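Lmo0740 protein (PDB 4RFA) is probably a Crp-family transcription activator, pairing a cyclic-nucleotide-binding-type sensor domain with a DNA-binding domain built around a helix-turn-helix. Local coordinates at residues Val185-Cys190 and Pro195-Leu200; Gly166-Glu171 and Ile219-Leu224; Thr149-Ile154 and Val205-Leu210. One frame throughout, in Å; residues are numbered along the deposited sequence.

Contact 1 of 3, residues Val185-Cys190 and Pro195-Leu200; sequences VLARYC and PNISNL
Ala187 and Ile197 mark the closest backbone approach of the segments, their CA atoms 5.8 Å apart where helix 183-189 meets helix 194-206 just beyond a short turn. The approach is close where Ile197 points at the small Ala187. The CG1 of Ile197 lies 3.4 Å from Ala187 CA and 3.5 Å from Ala187 CB, resting on the backbone as much as on the methyl. Its chi1 of -94° is turned off the staggered value, and the CD1 methyl continues past Ala187 to reach two further neighbours. One is Leu186, whose CG stands 4.1 Å from Ile197 CD1, the two side chains crossing at about a right angle; the other is Cys190, with SG 4.3 Å from Ile197 CD1. All four residues are buried, and the contact is purely apolar. The arrangement is that of a helix-turn-helix, in which helix 194-206, as in Crp relatives, would be the recognition helix. Around this core, Ile197 also packs on Ile154 and Cys190 on Ala157 of helix 150-165, while Leu186 touches Tyr217 and, on the sensor-domain side, Val185 and Arg188 rest on strand 72-76.

Contact 2 of 3, residues Gly166-Glu171 and Ile219-Leu224; sequences GTEDEE and IDKDSL
The carboxylate of Glu168 is the flat group that carries this contact, and it turns OE2 to the end of Lys221. The ammonium does not meet it squarely: Lys221 NZ sits off to one face of the carboxylate, while Lys221 CE lies close to its plane. The resulting salt bridge is long, 3.4 Å from Glu168 OE2 to Lys221 NZ, and the neighbouring methylene is nearer still, with Lys221 CE 3.1 Å from Glu168 OE2. Such a pair is electrostatic in character. Both side chains leave the backbone with CG opposite N; Glu168 then runs extended, whereas Lys221 bends at chi2 (62°), and the two meet at a slant. Strand 174-176 lies between strands 167-168 and 218-220, the outer strands of a small three-stranded antiparallel sheet, the kind that accompanies the helix-turn-helix in a winged-helix domain. The salt bridge therefore spans the middle strand, and Lys221 packs on Ile175 on its way across. Within the turn joining the first two strands, Asp169 OD1 takes the amide of Arg172. Beyond strand 218-220 the chain turns, and Asp222 N makes a weak bond of 3.2 Å to Asp220 OD1, its angle only 132°. Leu224 then folds back against Ala162 of helix 150-165.

Contact 3 of 3, residues Thr149-Ile154 and Val205-Leu210; sequences TPKERI and VEEEFL
Lys151 and Glu207 reach for each other from opposite directions, and their charged ends make the one close contact between the segments: Lys151 NZ donates to Glu207 OE2 at 2.9 Å in a hydrogen-bonded salt bridge. The ammonium comes to the syn side of that oxygen, 17° out of the carboxylate plane. Glu207 runs extended beyond CG, whereas Lys151 is kinked at chi2 and again at chi4 (-83°); the bends bring NZ to the Glu207 carboxylate although the nearest CA atoms, of Lys151 and Glu207, are 12.2 Å apart. Glu203 OE1 is a second partner of the ammonium, so the positive charge is probably shared between two carboxylates. This doubly held ammonium is the tight part, with Lys151 packed on Leu200 and the side chains of Phe209 and Leu210 buried; the loose side is that of Glu206, Glu207 and Glu208, all exposed. Local structure marks both helix ends. Thr149 and Glu152 form a capping box at the start of helix 150-165: Glu152 N binds Thr149 OG1 at 3.1 Å, and Thr149 N returns the bond to Glu152 OE1 at 2.8 Å, on its anti lone pair. A Schellman motif, with Glu208 at positive phi, ends helix 194-206. The salt bridge thereby links the beginning of one helix to the finish of another. Phe209 meets the ring of Tyr155 edge-to-face, and Leu210 touches Leu158 and Ile219 of strand 218-220; on another side of helix 150-165, Arg153 packs on Ala147 of the second subunit.

All three contacts fall in the C-terminal domain, where helix 150-165 opens the run, strand 167-168 follows, then the helix-turn-helix and finally strand 218-220. Contact 1 is nested inside the loops closed by contacts 2 and 3, whose own segments alternate along the chain. Contacts 1 and 3 share helix 194-206, their centres about 10 Å apart, and are joined by Arg153 NE reaching Cys190 O at 2.8 Å. Contacts 2 and 3, centres about 15 Å apart, meet where Asp220 N lies 2.8 Å from Phe209 O. Contacts 1 and 2, centres about 21 Å apart, do not touch. Contact 3 thus lies between the buried helix pair and the sheet-edge ion pair, consistent with one compact DNA-binding unit.

Contact 1 of 3, residues Val185-Cys190 and Pro195-Leu200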
loop_
_atom_site.group_PDB
_atom_site.type_symbol
_atom_site.label_atom_id
_atom_site.label_comp_id
_atom_site.label_asym_id
_atom_site.label_seq_id
_atom_site.Cartn_x
_atom_site.Cartn_y
_atom_site.Cartn_z
ATOM N N VAL A 185 -10.316 -10.280 -17.142
ATOM C CA VAL A 185 -9.592 -9.338 -16.324
ATOM C C VAL A 185 -10.241 -9.225 -14.921
ATOM O O VAL A 185 -9.543 -9.292 -13.891
ATOM C CB VAL A 185 -9.487 -8.001 -17.021
ATOM C CG1 VAL A 185 -8.971 -6.919 -16.090
ATOM C CG2 VAL A 185 -8.597 -8.135 -18.298
ATOM N N LEU A 186 -11.568 -9.141 -14.891
ATOM C CA LEU A 186 -12.283 -9.058 -13.644
ATOM C C LEU A 186 -11.951 -10.239 -12.803
ATOM O O LEU A 186 -11.712 -10.073 -11.626
ATOM C CB LEU A 186 -13.795 -8.944 -13.852
ATOM C CG LEU A 186 -14.672 -8.645 -12.655
ATOM C CD1 LEU A 186 -14.278 -7.306 -12.065
ATOM C CD2 LEU A 186 -16.126 -8.622 -13.109
ATOM N N ALA A 187 -11.922 -11.428 -13.397
ATOM C CA ALA A 187 -11.582 -12.613 -12.663
ATOM C C ALA A 187 -10.181 -12.583 -12.066
ATOM O O ALA A 187 -9.948 -13.080 -10.944
ATOM C CB ALA A 187 -11.709 -13.836 -13.521
ATOM N N ARG A 188 -9.232 -12.089 -12.843
ATOM C CA ARG A 188 -7.872 -11.987 -12.383
ATOM C C ARG A 188 -7.765 -11.002 -11.242
ATOM O O ARG A 188 -7.022 -11.267 -10.280
ATOM C CB ARG A 188 -6.932 -11.636 -13.516
ATOM C CG ARG A 188 -6.887 -12.734 -14.576
ATOM C CD ARG A 188 -6.257 -12.254 -15.848
ATOM N NE ARG A 188 -4.874 -11.937 -15.637
ATOM C CZ ARG A 188 -4.204 -11.118 -16.420
ATOM N NH1 ARG A 188 -4.822 -10.562 -17.467
ATOM N NH2 ARG A 188 -2.944 -10.873 -16.158
ATOM N N TYR A 189 -8.534 -9.909 -11.289
ATOM C CA TYR A 189 -8.468 -8.904 -10.235
ATOM C C TYR A 189 -9.171 -9.394 -8.980
ATOM O O TYR A 189 -8.804 -9.022 -7.837
ATOM C CB TYR A 189 -9.024 -7.606 -10.751
ATOM C CG TYR A 189 -9.078 -6.432 -9.782
ATOM C CD1 TYR A 189 -7.943 -5.844 -9.257
ATOM C CD2 TYR A 189 -10.302 -5.838 -9.492
ATOM C CE1 TYR A 189 -8.016 -4.711 -8.438
ATOM C CE2 TYR A 189 -10.383 -4.722 -8.667
ATOM C CZ TYR A 189 -9.239 -4.170 -8.140
ATOM O OH TYR A 189 -9.428 -3.102 -7.318
ATOM N N CYS A 190 -10.214 -10.196 -9.178
ATOM C CA CYS A 190 -10.923 -10.824 -8.060
ATOM C C CYS A 190 -10.259 -12.074 -7.521
ATOM O O CYS A 190 -10.738 -12.647 -6.560
ATOM C CB CYS A 190 -12.387 -11.134 -8.407
ATOM S SG CYS A 190 -13.318 -9.634 -8.710
ATOM N N PRO A 195 -15.138 -19.193 -14.975
ATOM C CA PRO A 195 -16.481 -19.749 -14.864
ATOM C C PRO A 195 -17.171 -19.244 -13.609
ATOM O O PRO A 195 -18.375 -19.072 -13.592
ATOM C CB PRO A 195 -16.239 -21.272 -14.818
ATOM C CG PRO A 195 -14.934 -21.460 -15.521
ATOM C CD PRO A 195 -14.120 -20.256 -15.086
ATOM N N ASN A 196 -16.396 -18.984 -12.571
ATOM C CA ASN A 196 -16.980 -18.492 -11.349
ATOM C C ASN A 196 -17.394 -17.027 -11.481
ATOM O O ASN A 196 -18.472 -16.640 -11.070
ATOM C CB ASN A 196 -15.997 -18.679 -10.209
ATOM C CG ASN A 196 -16.665 -18.608 -8.875
ATOM O OD1 ASN A 196 -17.864 -18.837 -8.770
ATOM N ND2 ASN A 196 -15.908 -18.272 -7.849
ATOM N N ILE A 197 -16.539 -16.201 -12.057
ATOM C CA ILE A 197 -16.932 -14.818 -12.336
ATOM C C ILE A 197 -18.263 -14.745 -13.146
ATOM O O ILE A 197 -19.123 -13.895 -12.894
ATOM C CB ILE A 197 -15.782 -14.085 -13.082
ATOM C CG1 ILE A 197 -14.891 -13.347 -12.107
ATOM C CG2 ILE A 197 -16.272 -13.088 -14.094
ATOM C CD1 ILE A 197 -15.528 -12.363 -11.173
ATOM N N SER A 198 -18.422 -15.629 -14.120
ATOM C CA SER A 198 -19.606 -15.585 -14.989
ATOM C C SER A 198 -20.850 -15.768 -14.161
ATOM O O SER A 198 -21.819 -15.036 -14.297
ATOM C CB SER A 198 -19.543 -16.677 -16.051
ATOM O OG SER A 198 -20.480 -16.411 -17.061
ATOM N N ASN A 199 -20.806 -16.757 -13.282
ATOM C CA ASN A 199 -21.931 -17.060 -12.407
ATOM C C ASN A 199 -22.237 -15.958 -11.433
ATOM O O ASN A 199 -23.388 -15.620 -11.215
ATOM C CB ASN A 199 -21.625 -18.338 -11.661
ATOM C CG ASN A 199 -21.722 -19.547 -12.562
ATOM O OD1 ASN A 199 -22.436 -19.516 -13.557
ATOM N ND2 ASN A 199 -20.976 -20.585 -12.258
ATOM N N LEU A 200 -21.193 -15.356 -10.892
ATOM C CA LEU A 200 -21.348 -14.218 -10.010
ATOM C C LEU A 200 -21.893 -12.988 -10.708
ATOM O O LEU A 200 -22.691 -12.292 -10.126
ATOM C CB LEU A 200 -20.018 -13.863 -9.367
ATOM C CG LEU A 200 -19.458 -14.985 -8.472
ATOM C CD1 LEU A 200 -18.027 -14.683 -8.089
ATOM C CD2 LEU A 200 -20.339 -15.160 -7.251
#

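Contact 2 of 3, residues Gly166-Glu171 and Ile219-Leu224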
loop_
_atom_site.group_PDB
_atom_site.type_symbol
_atom_site.label_atom_id
_atom_site.label_comp_id
_atom_site.label_asym_id
_atom_site.label_seq_id
_atom_site.Cartn_x
_atom_site.Cartn_y
_atom_site.Cartn_z
ATOM N N GLY A 166 -14.122 4.616 -13.310
ATOM C CA GLY A 166 -15.439 4.569 -13.887
ATOM C C GLY A 166 -15.867 5.908 -14.411
ATOM O O GLY A 166 -15.440 6.925 -13.921
ATOM N N THR A 167 -16.730 5.903 -15.405
ATOM C CA THR A 167 -17.231 7.153 -15.934
ATOM C C THR A 167 -18.754 7.239 -15.970
ATOM O O THR A 167 -19.415 6.450 -16.619
ATOM C CB THR A 167 -16.630 7.447 -17.305
ATOM O OG1 THR A 167 -16.338 6.223 -17.972
ATOM C CG2 THR A 167 -15.350 8.183 -17.134
ATOM N N GLU A 168 -19.284 8.231 -15.269
ATOM C CA GLU A 168 -20.714 8.365 -14.987
ATOM C C GLU A 168 -21.587 8.682 -16.224
ATOM O O GLU A 168 -21.182 9.442 -17.103
ATOM C CB GLU A 168 -20.913 9.442 -13.914
ATOM C CG GLU A 168 -22.253 9.368 -13.192
ATOM C CD GLU A 168 -22.455 10.491 -12.187
ATOM O OE1 GLU A 168 -22.204 11.669 -12.536
ATOM O OE2 GLU A 168 -22.884 10.199 -11.050
ATOM N N ASP A 169 -22.769 8.065 -16.285
ATOM C CA ASP A 169 -23.797 8.368 -17.294
ATOM C C ASP A 169 -24.708 9.393 -16.604
ATOM O O ASP A 169 -24.940 10.477 -17.140
ATOM C CB ASP A 169 -24.426 7.067 -17.816
ATOM C CG ASP A 169 -25.197 7.253 -19.118
ATOM O OD1 ASP A 169 -25.938 8.246 -19.260
ATOM O OD2 ASP A 169 -25.085 6.376 -20.000
ATOM N N GLU A 170 -25.227 9.041 -15.423
ATOM C CA GLU A 170 -26.147 9.904 -14.644
ATOM C C GLU A 170 -27.512 10.046 -15.320
ATOM O O GLU A 170 -28.529 9.733 -14.707
ATOM C CB GLU A 170 -25.483 11.227 -14.289
ATOM C CG GLU A 170 -26.151 11.913 -13.110
ATOM C CD GLU A 170 -25.744 13.357 -12.968
ATOM O OE1 GLU A 170 -24.634 13.710 -13.419
ATOM O OE2 GLU A 170 -26.539 14.137 -12.404
ATOM N N GLU A 171 -27.550 10.566 -16.542
ATOM C CA GLU A 171 -28.812 10.572 -17.279
ATOM C C GLU A 171 -29.439 9.176 -17.177
ATOM O O GLU A 171 -30.633 9.044 -16.887
ATOM C CB GLU A 171 -28.596 10.942 -18.749
ATOM C CG GLU A 171 -29.802 11.606 -19.404
ATOM C CD GLU A 171 -30.003 13.040 -18.952
ATOM O OE1 GLU A 171 -29.028 13.671 -18.499
ATOM O OE2 GLU A 171 -31.136 13.544 -19.055
ATOM N N ILE A 219 -22.703 -0.066 -13.814
ATOM C CA ILE A 219 -23.011 -0.316 -12.437
ATOM C C ILE A 219 -24.090 0.660 -12.068
ATOM O O ILE A 219 -23.969 1.848 -12.363
ATOM C CB ILE A 219 -21.793 -0.095 -11.523
ATOM C CG1 ILE A 219 -20.707 -1.126 -11.818
ATOM C CG2 ILE A 219 -22.188 -0.204 -10.057
ATOM C CD1 ILE A 219 -19.324 -0.602 -11.479
ATOM N N ASP A 220 -25.139 0.145 -11.429
ATOM C CA ASP A 220 -26.275 0.973 -11.023
ATOM C C ASP A 220 -25.815 2.001 -10.032
ATOM O O ASP A 220 -25.456 1.660 -8.897
ATOM C CB ASP A 220 -27.371 0.142 -10.378
ATOM C CG ASP A 220 -28.692 0.843 -10.389
ATOM O OD1 ASP A 220 -28.731 2.088 -10.196
ATOM O OD2 ASP A 220 -29.691 0.133 -10.635
ATOM N N LYS A 221 -25.827 3.253 -10.473
ATOM C CA LYS A 221 -25.430 4.376 -9.641
ATOM C C LYS A 221 -26.003 4.265 -8.221
ATOM O O LYS A 221 -25.240 4.372 -7.246
ATOM C CB LYS A 221 -25.865 5.690 -10.285
ATOM C CG LYS A 221 -25.507 6.911 -9.463
ATOM C CD LYS A 221 -24.000 7.028 -9.299
ATOM C CE LYS A 221 -23.608 8.331 -8.627
ATOM N NZ LYS A 221 -22.163 8.347 -8.275
ATOM N N ASP A 222 -27.320 4.025 -8.104
ATOM C CA ASP A 222 -27.955 3.845 -6.783
ATOM C C ASP A 222 -27.114 2.914 -5.923
ATOM O O ASP A 222 -26.537 3.344 -4.911
ATOM C CB ASP A 222 -29.364 3.229 -6.862
ATOM C CG ASP A 222 -30.304 4.001 -7.737
ATOM O OD1 ASP A 222 -29.967 5.134 -8.140
ATOM O OD2 ASP A 222 -31.388 3.446 -8.028
ATOM N N SER A 223 -27.033 1.647 -6.359
ATOM C CA SER A 223 -26.418 0.569 -5.580
ATOM C C SER A 223 -25.073 0.967 -4.982
ATOM O O SER A 223 -24.619 0.363 -4.006
ATOM C CB SER A 223 -26.251 -0.694 -6.443
ATOM O OG SER A 223 -27.501 -1.174 -6.916
ATOM N N LEU A 224 -24.444 1.983 -5.570
ATOM C CA LEU A 224 -23.112 2.408 -5.181
ATOM C C LEU A 224 -23.175 3.677 -4.332
ATOM O O LEU A 224 -23.962 4.579 -4.621
ATOM C CB LEU A 224 -22.297 2.661 -6.454
ATOM C CG LEU A 224 -20.872 2.139 -6.563
ATOM C CD1 LEU A 224 -20.778 0.636 -6.416
ATOM C CD2 LEU A 224 -20.351 2.556 -7.922
#

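Contact 3 of 3, residues Thr149-Ile154 and Val205-Leu210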
loop_
_atom_site.group_PDB
_atom_site.type_symbol
_atom_site.label_atom_id
_atom_site.label_comp_id
_atom_site.label_asym_id
_atom_site.label_seq_id
_atom_site.Cartn_x
_atom_site.Cartn_y
_atom_site.Cartn_z
ATOM N N THR A 149 -15.209 -14.119 0.513
ATOM C CA THR A 149 -15.621 -15.071 -0.509
ATOM C C THR A 149 -15.493 -14.417 -1.906
ATOM O O THR A 149 -15.384 -13.217 -2.034
ATOM C CB THR A 149 -17.094 -15.445 -0.348
ATOM O OG1 THR A 149 -17.873 -14.247 -0.458
ATOM C CG2 THR A 149 -17.360 -16.061 1.020
ATOM N N PRO A 150 -15.523 -15.223 -2.954
ATOM C CA PRO A 150 -15.445 -14.586 -4.263
ATOM C C PRO A 150 -16.574 -13.610 -4.536
ATOM O O PRO A 150 -16.344 -12.578 -5.141
ATOM C CB PRO A 150 -15.469 -15.773 -5.227
ATOM C CG PRO A 150 -14.809 -16.876 -4.443
ATOM C CD PRO A 150 -15.325 -16.687 -3.030
ATOM N N LYS A 151 -17.754 -13.895 -4.027
ATOM C CA LYS A 151 -18.897 -13.005 -4.214
ATOM C C LYS A 151 -18.701 -11.682 -3.536
ATOM O O LYS A 151 -19.001 -10.617 -4.075
ATOM C CB LYS A 151 -20.173 -13.662 -3.663
ATOM C CG LYS A 151 -21.417 -12.766 -3.689
ATOM C CD LYS A 151 -22.260 -12.968 -4.935
ATOM C CE LYS A 151 -23.520 -12.098 -4.947
ATOM N NZ LYS A 151 -24.646 -12.672 -4.194
ATOM N N GLU A 152 -18.239 -11.728 -2.311
ATOM C CA GLU A 152 -17.917 -10.483 -1.651
ATOM C C GLU A 152 -16.829 -9.734 -2.370
ATOM O O GLU A 152 -16.869 -8.528 -2.435
ATOM C CB GLU A 152 -17.478 -10.767 -0.233
ATOM C CG GLU A 152 -18.596 -11.348 0.616
ATOM C CD GLU A 152 -18.064 -11.781 1.948
ATOM O OE1 GLU A 152 -17.078 -12.565 1.980
ATOM O OE2 GLU A 152 -18.587 -11.278 2.943
ATOM N N ARG A 153 -15.830 -10.439 -2.888
ATOM C CA ARG A 153 -14.759 -9.768 -3.609
ATOM C C ARG A 153 -15.210 -9.060 -4.881
ATOM O O ARG A 153 -14.723 -7.981 -5.204
ATOM C CB ARG A 153 -13.671 -10.765 -3.959
ATOM C CG ARG A 153 -12.946 -11.260 -2.729
ATOM C CD ARG A 153 -11.578 -11.825 -2.983
ATOM N NE ARG A 153 -11.519 -12.949 -3.921
ATOM C CZ ARG A 153 -11.617 -14.238 -3.604
ATOM N NH1 ARG A 153 -11.872 -14.638 -2.346
ATOM N NH2 ARG A 153 -11.453 -15.143 -4.561
ATOM N N ILE A 154 -16.149 -9.653 -5.612
ATOM C CA ILE A 154 -16.550 -9.063 -6.885
ATOM C C ILE A 154 -17.288 -7.742 -6.676
ATOM O O ILE A 154 -17.105 -6.778 -7.434
ATOM C CB ILE A 154 -17.358 -10.065 -7.741
ATOM C CG1 ILE A 154 -17.507 -9.532 -9.167
ATOM C CG2 ILE A 154 -18.726 -10.379 -7.146
ATOM C CD1 ILE A 154 -18.148 -10.530 -10.091
ATOM N N VAL A 205 -26.452 -9.067 -11.598
ATOM C CA VAL A 205 -27.499 -8.476 -12.443
ATOM C C VAL A 205 -28.848 -8.748 -11.794
ATOM O O VAL A 205 -29.624 -7.828 -11.662
ATOM C CB VAL A 205 -27.409 -8.846 -13.949
ATOM C CG1 VAL A 205 -27.063 -10.294 -14.158
ATOM C CG2 VAL A 205 -28.710 -8.531 -14.710
ATOM N N GLU A 206 -29.069 -9.948 -11.256
ATOM C CA GLU A 206 -30.338 -10.267 -10.575
ATOM C C GLU A 206 -30.533 -9.341 -9.395
ATOM O O GLU A 206 -31.630 -8.851 -9.167
ATOM C CB GLU A 206 -30.415 -11.745 -10.163
ATOM C CG GLU A 206 -30.408 -12.668 -11.394
ATOM C CD GLU A 206 -30.092 -14.152 -11.148
ATOM O OE1 GLU A 206 -29.420 -14.497 -10.135
ATOM O OE2 GLU A 206 -30.494 -14.973 -12.031
ATOM N N GLU A 207 -29.448 -9.022 -8.691
ATOM C CA GLU A 207 -29.527 -8.134 -7.557
ATOM C C GLU A 207 -29.515 -6.647 -7.917
ATOM O O GLU A 207 -29.437 -5.790 -7.048
ATOM C CB GLU A 207 -28.364 -8.460 -6.647
ATOM C CG GLU A 207 -28.428 -9.882 -6.115
ATOM C CD GLU A 207 -27.143 -10.296 -5.423
ATOM O OE1 GLU A 207 -26.148 -9.535 -5.475
ATOM O OE2 GLU A 207 -27.128 -11.380 -4.812
ATOM N N GLU A 208 -29.539 -6.350 -9.207
ATOM C CA GLU A 208 -29.606 -4.982 -9.716
ATOM C C GLU A 208 -28.406 -4.145 -9.380
ATOM O O GLU A 208 -28.463 -2.933 -9.452
ATOM C CB GLU A 208 -30.899 -4.297 -9.320
ATOM C CG GLU A 208 -32.108 -5.124 -9.744
ATOM C CD GLU A 208 -33.426 -4.390 -9.703
ATOM O OE1 GLU A 208 -33.423 -3.148 -9.712
ATOM O OE2 GLU A 208 -34.472 -5.074 -9.691
ATOM N N PHE A 209 -27.282 -4.785 -9.076
ATOM C CA PHE A 209 -26.013 -4.058 -8.950
ATOM C C PHE A 209 -25.475 -3.661 -10.319
ATOM O O PHE A 209 -25.031 -2.527 -10.557
ATOM C CB PHE A 209 -24.991 -4.935 -8.242
ATOM C CG PHE A 209 -23.711 -4.221 -7.903
ATOM C CD1 PHE A 209 -23.654 -3.351 -6.828
ATOM C CD2 PHE A 209 -22.562 -4.436 -8.643
ATOM C CE1 PHE A 209 -22.475 -2.717 -6.493
ATOM C CE2 PHE A 209 -21.371 -3.784 -8.323
ATOM C CZ PHE A 209 -21.326 -2.922 -7.247
ATOM N N LEU A 210 -25.523 -4.627 -11.213
ATOM C CA LEU A 210 -25.007 -4.510 -12.570
ATOM C C LEU A 210 -26.189 -4.449 -13.541
ATOM O O LEU A 210 -27.103 -5.254 -13.443
ATOM C CB LEU A 210 -24.215 -5.790 -12.839
ATOM C CG LEU A 210 -22.775 -5.764 -13.314
ATOM C CD1 LEU A 210 -21.991 -4.613 -12.729
ATOM C CD2 LEU A 210 -22.185 -7.104 -12.999
#